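Long-range contacts in bifunctional GH43-CE protein (Bacteroides eggerthii, PDB 6MLY), which is thought to act as a xylan-degrading beta-xylosidase of glycoside hydrolase family 43, carrying a carbohydrate esterase module on the same chain: residues V454-F459 and G472-M477; R518-C523 and D535-D540. All blocks are in the same frame, centred on the assembly; numbering follows the deposited sequence.

In the fold
Following the chain from its N terminus, interaction 1 comes first: residues 454-459 and 472-477 close a beta hairpin of the concanavalin A-like domain, with twelve residues between them. The chain then returns through that domain before interaction 2 closes a second hairpin, 518-523 with 535-540, across eleven residues, at the antiparallel start of the mixed sheet of the esterase module. The two loops lie in series, neither nested nor crossed, yet their centres are only about 11 Å apart and they touch. Lys456 NZ probably donates to the carbonyl of Glu520, and Tyr458 and Val474 pack on Arg518 and Glu520, so the two hairpins meet where the two modules adjoin.

Interaction 1: residues V454-F459 and G472-M477; sequences VDKGYF and GNVLKM
Gly457 and Leu475 form the antiparallel hydrogen-bonded pair of a beta hairpin whose second strand, 469-476, is outermost in a sheet of the concanavalin A-like domain. Leu475 N gives Gly457 O a nearly straight bond (2.9 Å, 173°) that meets a lone pair in the carbonyl plane, while Gly457 N returns one of 2.9 Å to Leu475 O. Glycine suits this place: a CB would lie beside Leu475 CB and near the methyl of Met477, whose chain runs along the bare backbone. On that same face the edge of the Phe459 ring brings CE1 to 3.9 Å from Leu475 CB. A G1 beta bulge sets Asp455 and Lys456 opposite the single residue Asp449.

The other face carries Lys456, Val474 and Lys476. Val474 CG2, anti to its own backbone N, touches both Tyr458 CE1 (3.4 Å) and Lys456 CB (3.5 Å), meeting the ring obliquely. With CG anti to its carbonyl carbon (chi1 -64°) and a bend at chi3, Lys456 lies alongside Lys476, and CG of the former is 3.7 Å from CD of the latter. Their methylenes touch, but the two NZ atoms stay 6.0 Å apart. Lys456 NZ donates to the carbonyl of Glu520, whereas Lys476 NZ has a long, weak ion pair with Asp521. Shortened to an alanine, Lys456 would probably leave the Glu520 carbonyl without its ammonium donor and the Lys476 methylenes without their neighbour. The paired methylenes thus make apolar contact, while Lys456 delivers its ammonium to the neighbouring hairpin and Lys476 reaches it only weakly.

Interaction 2: residues R518-C523 and D535-D540; sequences RWEDIC and DIYLPD
Arg518 and Tyr537 lie side by side across the strand pair, pointing the same way, with guanidinium and ring planes only 24° apart. The touching is done by the arginine's methylenes: CG stands 3.6 Å from Tyr537 CD2. A bend at chi3 (96°) then turns the guanidinium edge to Glu520 on its own strand, so that NE and NH2 each reach the single oxygen OE2 at 2.9 Å, nearly in the guanidinium plane. This side-on salt bridge holds the carboxylate near the tyrosine hydroxyl. NH1 lies implausibly close to Phe459 O, so a hydrogen bond there is doubtful in detail. Tyr537 stacks on Phe567 of helix 563-577.

On the reverse face Trp519 spans two aliphatic residues. Its CE3 meets Ile536 CG2 obliquely at 3.8 Å, while Leu538 CG comes in the indole plane, at the edge, near CZ3. Tyr615 adds an edge-to-face partner, so a broad hydrophobic ring fits here. Beneath it Ile536 N donates to Trp519 O at 2.7 Å and Trp519 N to Ile536 O, pairing antiparallel strands that lead into the mixed sheet of the esterase module, whose family belongs to the alpha/beta hydrolase clan.

Where the chain turns its corner, Asp535 takes over: OD1 receives Asp521 N at 2.8 Å on its anti side, 31° out of the carboxylate plane. Asp535 also crosses Glu520, and OD2 comes within 3.7 Å of Glu520 OE1. Lys563 bridges both Asp535 and Asp521, as Arg518 does Glu520. These two cations probably offset the mutual repulsion of the three acids.

Interaction 1: residues V454-F459 and G472-M477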
ATOM      1  N   VAL A 454       3.499  -5.744  -6.577  1.00 80.51           N
ATOM      2  CA  VAL A 454       3.646  -4.292  -6.769  1.00 80.70           C
ATOM      3  C   VAL A 454       3.594  -3.622  -5.384  1.00 78.94           C
ATOM      4  O   VAL A 454       4.322  -2.661  -5.134  1.00 80.14           O
ATOM      5  CB  VAL A 454       2.621  -3.699  -7.762  1.00 79.99           C
ATOM      6  CG1 VAL A 454       2.764  -4.308  -9.152  1.00 79.98           C
ATOM      7  CG2 VAL A 454       1.181  -3.804  -7.274  1.00 79.33           C
ATOM      8  N   ASP A 455       2.745  -4.161  -4.495  1.00 77.98           N
ATOM      9  CA  ASP A 455       2.782  -3.911  -3.050  1.00 77.46           C
ATOM     10  C   ASP A 455       2.641  -2.417  -2.766  1.00 76.72           C
ATOM     11  O   ASP A 455       3.579  -1.786  -2.271  1.00 77.04           O
ATOM     12  CB  ASP A 455       4.075  -4.436  -2.418  1.00 78.29           C
ATOM     13  CG  ASP A 455       4.174  -5.951  -2.346  1.00 78.97           C
ATOM     14  OD1 ASP A 455       3.251  -6.629  -2.841  1.00 79.70           O
ATOM     15  OD2 ASP A 455       5.175  -6.436  -1.791  1.00 79.88           O
ATOM     16  N   LYS A 456       1.459  -1.877  -3.079  1.00 76.18           N
ATOM     17  CA  LYS A 456       1.171  -0.452  -2.942  1.00 76.69           C
ATOM     18  C   LYS A 456      -0.184  -0.283  -2.244  1.00 77.05           C
ATOM     19  O   LYS A 456      -1.139  -1.008  -2.546  1.00 78.48           O
ATOM     20  CB  LYS A 456       1.174   0.230  -4.317  1.00 76.42           C
ATOM     21  CG  LYS A 456       2.512   0.224  -5.049  1.00 76.13           C
ATOM     22  CD  LYS A 456       2.512   0.976  -6.367  1.00 75.52           C
ATOM     23  CE  LYS A 456       1.566   0.393  -7.395  1.00 74.96           C
ATOM     24  NZ  LYS A 456       1.924   0.816  -8.769  1.00 75.23           N
ATOM     25  N   GLY A 457      -0.246   0.674  -1.308  1.00 77.62           N
ATOM     26  CA  GLY A 457      -1.459   1.000  -0.561  1.00 76.67           C
ATOM     27  C   GLY A 457      -1.944   2.407  -0.873  1.00 76.53           C
ATOM     28  O   GLY A 457      -1.220   3.381  -0.640  1.00 76.87           O
ATOM     29  N   TYR A 458      -3.164   2.503  -1.420  1.00 75.40           N
ATOM     30  CA  TYR A 458      -3.832   3.779  -1.683  1.00 75.31           C
ATOM     31  C   TYR A 458      -4.848   4.053  -0.568  1.00 74.12           C
ATOM     32  O   TYR A 458      -5.655   3.184  -0.233  1.00 73.62           O
ATOM     33  CB  TYR A 458      -4.553   3.764  -3.037  1.00 74.65           C
ATOM     34  CG  TYR A 458      -3.790   3.143  -4.180  1.00 74.72           C
ATOM     35  CD1 TYR A 458      -2.517   3.576  -4.523  1.00 74.87           C
ATOM     36  CD2 TYR A 458      -4.358   2.133  -4.945  1.00 75.22           C
ATOM     37  CE1 TYR A 458      -1.820   3.008  -5.581  1.00 75.71           C
ATOM     38  CE2 TYR A 458      -3.675   1.554  -6.004  1.00 75.73           C
ATOM     39  CZ  TYR A 458      -2.402   1.991  -6.324  1.00 76.07           C
ATOM     40  OH  TYR A 458      -1.741   1.411  -7.371  1.00 76.66           O
ATOM     41  N   PHE A 459      -4.812   5.272  -0.016  1.00 74.73           N
ATOM     42  CA  PHE A 459      -5.766   5.715   1.000  1.00 75.15           C
ATOM     43  C   PHE A 459      -6.729   6.748   0.406  1.00 75.37           C
ATOM     44  O   PHE A 459      -6.345   7.545  -0.453  1.00 76.28           O
ATOM     45  CB  PHE A 459      -5.034   6.309   2.203  1.00 76.37           C
ATOM     46  CG  PHE A 459      -4.133   5.333   2.915  1.00 76.39           C
ATOM     47  CD1 PHE A 459      -2.802   5.205   2.552  1.00 77.85           C
ATOM     48  CD2 PHE A 459      -4.617   4.536   3.942  1.00 76.54           C
ATOM     49  CE1 PHE A 459      -1.976   4.303   3.207  1.00 77.63           C
ATOM     50  CE2 PHE A 459      -3.788   3.636   4.595  1.00 76.48           C
ATOM     51  CZ  PHE A 459      -2.468   3.520   4.227  1.00 76.91           C
ATOM     52  N   GLY A 472      -3.365  11.875  -0.090  1.00 77.37           N
ATOM     53  CA  GLY A 472      -1.979  11.564   0.232  1.00 77.07           C
ATOM     54  C   GLY A 472      -1.303  10.772  -0.879  1.00 77.15           C
ATOM     55  O   GLY A 472      -1.885  10.578  -1.979  1.00 77.30           O
ATOM     56  N   ASN A 473      -0.071  10.309  -0.578  1.00 77.37           N
ATOM     57  CA  ASN A 473       0.737   9.527  -1.523  1.00 77.42           C
ATOM     58  C   ASN A 473       0.348   8.042  -1.425  1.00 77.57           C
ATOM     59  O   ASN A 473      -0.579   7.667  -0.688  1.00 77.94           O
ATOM     60  CB  ASN A 473       2.241   9.753  -1.311  1.00 78.12           C
ATOM     61  CG  ASN A 473       2.745   9.341   0.057  1.00 78.03           C
ATOM     62  OD1 ASN A 473       2.030   8.705   0.826  1.00 77.96           O
ATOM     63  ND2 ASN A 473       3.976   9.707   0.377  1.00 77.92           N
ATOM     64  N   VAL A 474       1.047   7.219  -2.214  1.00 78.65           N
ATOM     65  CA  VAL A 474       0.968   5.759  -2.151  1.00 78.36           C
ATOM     66  C   VAL A 474       1.922   5.273  -1.054  1.00 78.61           C
ATOM     67  O   VAL A 474       3.001   5.839  -0.861  1.00 79.75           O
ATOM     68  CB  VAL A 474       1.306   5.114  -3.511  1.00 79.08           C
ATOM     69  CG1 VAL A 474       2.781   5.248  -3.870  1.00 80.06           C
ATOM     70  CG2 VAL A 474       0.891   3.656  -3.571  1.00 79.31           C
ATOM     71  N   LEU A 475       1.507   4.214  -0.349  1.00 78.63           N
ATOM     72  CA  LEU A 475       2.340   3.535   0.640  1.00 79.38           C
ATOM     73  C   LEU A 475       3.051   2.353  -0.029  1.00 80.54           C
ATOM     74  O   LEU A 475       2.433   1.304  -0.248  1.00 82.40           O
ATOM     75  CB  LEU A 475       1.458   3.057   1.799  1.00 79.81           C
ATOM     76  CG  LEU A 475       2.187   2.292   2.902  1.00 79.89           C
ATOM     77  CD1 LEU A 475       3.070   3.233   3.707  1.00 81.34           C
ATOM     78  CD2 LEU A 475       1.207   1.563   3.808  1.00 79.14           C
ATOM     79  N   LYS A 476       4.340   2.527  -0.345  1.00 80.71           N
ATOM     80  CA  LYS A 476       5.174   1.433  -0.863  1.00 82.13           C
ATOM     81  C   LYS A 476       5.451   0.436   0.270  1.00 80.54           C
ATOM     82  O   LYS A 476       6.463   0.540   0.964  1.00 80.22           O
ATOM     83  CB  LYS A 476       6.485   1.956  -1.464  1.00 84.37           C
ATOM     84  CG  LYS A 476       6.345   2.748  -2.757  1.00 85.73           C
ATOM     85  CD  LYS A 476       5.506   2.059  -3.814  1.00 87.66           C
ATOM     86  CE  LYS A 476       5.639   2.692  -5.185  1.00 89.05           C
ATOM     87  NZ  LYS A 476       6.948   2.398  -5.816  1.00 91.53           N
ATOM     88  N   MET A 477       4.529  -0.518   0.439  1.00 79.23           N
ATOM     89  CA  MET A 477       4.609  -1.539   1.474  1.00 78.56           C
ATOM     90  C   MET A 477       5.906  -2.342   1.297  1.00 80.40           C
ATOM     91  O   MET A 477       6.239  -2.733   0.179  1.00 83.21           O
ATOM     92  CB  MET A 477       3.410  -2.493   1.387  1.00 77.79           C
ATOM     93  CG  MET A 477       2.089  -1.860   1.787  1.00 76.60           C
ATOM     94  SD  MET A 477       0.645  -2.791   1.144  1.00 75.19           S
ATOM     95  CE  MET A 477      -0.463  -2.600   2.569  1.00 74.00           C
TER

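Interaction 2: residues R518-C523 and D535-D540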
ATOM      1  N   ARG A 518      -6.590   4.265  -9.461  1.00 78.26           N
ATOM      2  CA  ARG A 518      -5.353   4.850  -8.938  1.00 77.54           C
ATOM      3  C   ARG A 518      -4.204   3.869  -9.184  1.00 78.26           C
ATOM      4  O   ARG A 518      -4.235   2.743  -8.694  1.00 79.12           O
ATOM      5  CB  ARG A 518      -5.456   5.151  -7.436  1.00 77.11           C
ATOM      6  CG  ARG A 518      -5.335   6.623  -7.068  1.00 77.50           C
ATOM      7  CD  ARG A 518      -5.570   6.906  -5.587  1.00 77.88           C
ATOM      8  NE  ARG A 518      -4.346   6.996  -4.738  1.00 79.21           N
ATOM      9  CZ  ARG A 518      -4.336   7.110  -3.343  1.00 79.33           C
ATOM     10  NH1 ARG A 518      -5.495   7.072  -2.698  1.00 79.76           N
ATOM     11  NH2 ARG A 518      -3.200   7.336  -2.646  1.00 79.74           N
ATOM     12  N   TRP A 519      -3.221   4.304  -9.975  1.00 76.63           N
ATOM     13  CA  TRP A 519      -1.914   3.676 -10.048  1.00 77.21           C
ATOM     14  C   TRP A 519      -0.865   4.762  -9.819  1.00 77.41           C
ATOM     15  O   TRP A 519      -0.790   5.702 -10.600  1.00 79.31           O
ATOM     16  CB  TRP A 519      -1.682   3.000 -11.404  1.00 77.87           C
ATOM     17  CG  TRP A 519      -2.726   2.016 -11.827  1.00 78.86           C
ATOM     18  CD1 TRP A 519      -2.644   0.658 -11.752  1.00 79.78           C
ATOM     19  CD2 TRP A 519      -3.992   2.310 -12.445  1.00 79.90           C
ATOM     20  NE1 TRP A 519      -3.778   0.085 -12.263  1.00 81.46           N
ATOM     21  CE2 TRP A 519      -4.622   1.072 -12.698  1.00 80.60           C
ATOM     22  CE3 TRP A 519      -4.655   3.490 -12.806  1.00 80.75           C
ATOM     23  CZ2 TRP A 519      -5.884   0.984 -13.285  1.00 81.12           C
ATOM     24  CZ3 TRP A 519      -5.901   3.403 -13.391  1.00 81.26           C
ATOM     25  CH2 TRP A 519      -6.504   2.165 -13.626  1.00 81.54           C
ATOM     26  N   GLU A 520      -0.075   4.638  -8.754  1.00 76.19           N
ATOM     27  CA  GLU A 520       0.987   5.600  -8.485  1.00 76.19           C
ATOM     28  C   GLU A 520       2.348   4.937  -8.727  1.00 77.60           C
ATOM     29  O   GLU A 520       2.437   3.719  -8.847  1.00 79.36           O
ATOM     30  CB  GLU A 520       0.865   6.154  -7.066  1.00 75.75           C
ATOM     31  CG  GLU A 520      -0.379   7.002  -6.862  1.00 75.31           C
ATOM     32  CD  GLU A 520      -0.465   7.713  -5.515  1.00 75.72           C
ATOM     33  OE1 GLU A 520       0.594   8.141  -5.002  1.00 76.02           O
ATOM     34  OE2 GLU A 520      -1.593   7.827  -4.975  1.00 76.83           O
ATOM     35  N   ASP A 521       3.389   5.771  -8.807  1.00 78.04           N
ATOM     36  CA  ASP A 521       4.775   5.359  -9.041  1.00 79.91           C
ATOM     37  C   ASP A 521       4.834   4.297 -10.149  1.00 81.41           C
ATOM     38  O   ASP A 521       5.390   3.219  -9.951  1.00 83.64           O
ATOM     39  CB  ASP A 521       5.427   4.881  -7.740  1.00 80.52           C
ATOM     40  CG  ASP A 521       5.881   6.011  -6.829  1.00 80.44           C
ATOM     41  OD1 ASP A 521       6.529   6.944  -7.336  1.00 80.12           O
ATOM     42  OD2 ASP A 521       5.591   5.944  -5.617  1.00 82.81           O
ATOM     43  N   ILE A 522       4.252   4.620 -11.308  1.00 81.03           N
ATOM     44  CA  ILE A 522       4.393   3.831 -12.530  1.00 82.56           C
ATOM     45  C   ILE A 522       5.589   4.396 -13.304  1.00 83.49           C
ATOM     46  O   ILE A 522       5.731   5.610 -13.413  1.00 84.84           O
ATOM     47  CB  ILE A 522       3.098   3.870 -13.373  1.00 81.97           C
ATOM     48  CG1 ILE A 522       1.914   3.215 -12.654  1.00 82.35           C
ATOM     49  CG2 ILE A 522       3.323   3.266 -14.753  1.00 83.29           C
ATOM     50  CD1 ILE A 522       1.876   1.705 -12.754  1.00 82.71           C
ATOM     51  N   CYS A 523       6.439   3.507 -13.829  1.00 84.68           N
ATOM     52  CA  CYS A 523       7.608   3.883 -14.633  1.00 84.52           C
ATOM     53  C   CYS A 523       7.184   4.024 -16.102  1.00 84.49           C
ATOM     54  O   CYS A 523       6.664   3.079 -16.691  1.00 84.13           O
ATOM     55  CB  CYS A 523       8.722   2.849 -14.502  1.00 87.24           C
ATOM     56  SG  CYS A 523       8.784   2.028 -12.885  1.00 88.33           S
ATOM     57  N   ASP A 535       1.829   9.140 -11.935  1.00 80.85           N
ATOM     58  CA  ASP A 535       0.668   8.648 -11.191  1.00 79.97           C
ATOM     59  C   ASP A 535      -0.590   8.825 -12.050  1.00 79.55           C
ATOM     60  O   ASP A 535      -0.887   9.941 -12.479  1.00 79.05           O
ATOM     61  CB  ASP A 535       0.495   9.395  -9.864  1.00 80.63           C
ATOM     62  CG  ASP A 535       1.677   9.283  -8.914  1.00 80.29           C
ATOM     63  OD1 ASP A 535       2.526   8.407  -9.135  1.00 81.87           O
ATOM     64  OD2 ASP A 535       1.736  10.075  -7.955  1.00 82.18           O
ATOM     65  N   ILE A 536      -1.324   7.726 -12.277  1.00 79.19           N
ATOM     66  CA  ILE A 536      -2.566   7.743 -13.061  1.00 78.00           C
ATOM     67  C   ILE A 536      -3.756   7.808 -12.096  1.00 77.34           C
ATOM     68  O   ILE A 536      -3.699   7.232 -11.015  1.00 77.96           O
ATOM     69  CB  ILE A 536      -2.640   6.529 -14.009  1.00 78.14           C
ATOM     70  CG1 ILE A 536      -1.385   6.430 -14.881  1.00 78.64           C
ATOM     71  CG2 ILE A 536      -3.912   6.568 -14.849  1.00 77.84           C
ATOM     72  CD1 ILE A 536      -1.397   5.272 -15.847  1.00 79.66           C
ATOM     73  N   TYR A 537      -4.806   8.536 -12.504  1.00 77.24           N
ATOM     74  CA  TYR A 537      -6.054   8.699 -11.754  1.00 76.71           C
ATOM     75  C   TYR A 537      -7.233   8.744 -12.731  1.00 78.07           C
ATOM     76  O   TYR A 537      -7.235   9.577 -13.639  1.00 78.97           O
ATOM     77  CB  TYR A 537      -6.073  10.017 -10.977  1.00 76.23           C
ATOM     78  CG  TYR A 537      -4.977  10.210  -9.962  1.00 76.59           C
ATOM     79  CD1 TYR A 537      -3.769  10.797 -10.310  1.00 76.24           C
ATOM     80  CD2 TYR A 537      -5.162   9.845  -8.638  1.00 76.59           C
ATOM     81  CE1 TYR A 537      -2.766  11.002  -9.374  1.00 77.97           C
ATOM     82  CE2 TYR A 537      -4.169  10.033  -7.690  1.00 78.28           C
ATOM     83  CZ  TYR A 537      -2.968  10.616  -8.058  1.00 79.03           C
ATOM     84  OH  TYR A 537      -1.991  10.798  -7.121  1.00 82.68           O
ATOM     85  N   LEU A 538      -8.232   7.876 -12.529  1.00 78.57           N
ATOM     86  CA  LEU A 538      -9.471   7.911 -13.323  1.00 79.57           C
ATOM     87  C   LEU A 538     -10.622   8.434 -12.466  1.00 82.03           C
ATOM     88  O   LEU A 538     -10.601   8.298 -11.244  1.00 82.84           O
ATOM     89  CB  LEU A 538      -9.805   6.513 -13.854  1.00 78.74           C
ATOM     90  CG  LEU A 538      -8.645   5.731 -14.465  1.00 78.77           C
ATOM     91  CD1 LEU A 538      -9.141   4.429 -15.084  1.00 79.92           C
ATOM     92  CD2 LEU A 538      -7.893   6.557 -15.494  1.00 78.02           C
ATOM     93  N   PRO A 539     -11.665   9.036 -13.082  1.00 84.28           N
ATOM     94  CA  PRO A 539     -12.923   9.301 -12.386  1.00 85.73           C
ATOM     95  C   PRO A 539     -13.585   7.968 -12.023  1.00 88.08           C
ATOM     96  O   PRO A 539     -13.497   7.019 -12.801  1.00 90.99           O
ATOM     97  CB  PRO A 539     -13.791  10.064 -13.397  1.00 87.82           C
ATOM     98  CG  PRO A 539     -12.826  10.505 -14.487  1.00 87.59           C
ATOM     99  CD  PRO A 539     -11.697   9.496 -14.478  1.00 85.67           C
ATOM    100  N   ASP A 540     -14.246   7.921 -10.860  1.00 89.60           N
ATOM    101  CA  ASP A 540     -14.828   6.688 -10.339  1.00 90.21           C
ATOM    102  C   ASP A 540     -16.181   6.406 -11.014  1.00 92.14           C
ATOM    103  O   ASP A 540     -16.743   5.332 -10.821  1.00 94.26           O
ATOM    104  CB  ASP A 540     -14.945   6.733  -8.813  1.00 91.10           C
ATOM    105  CG  ASP A 540     -14.659   5.398  -8.139  1.00 92.59           C
ATOM    106  OD1 ASP A 540     -15.074   4.356  -8.689  1.00 94.22           O
ATOM    107  OD2 ASP A 540     -14.008   5.408  -7.075  1.00 95.53           O
TER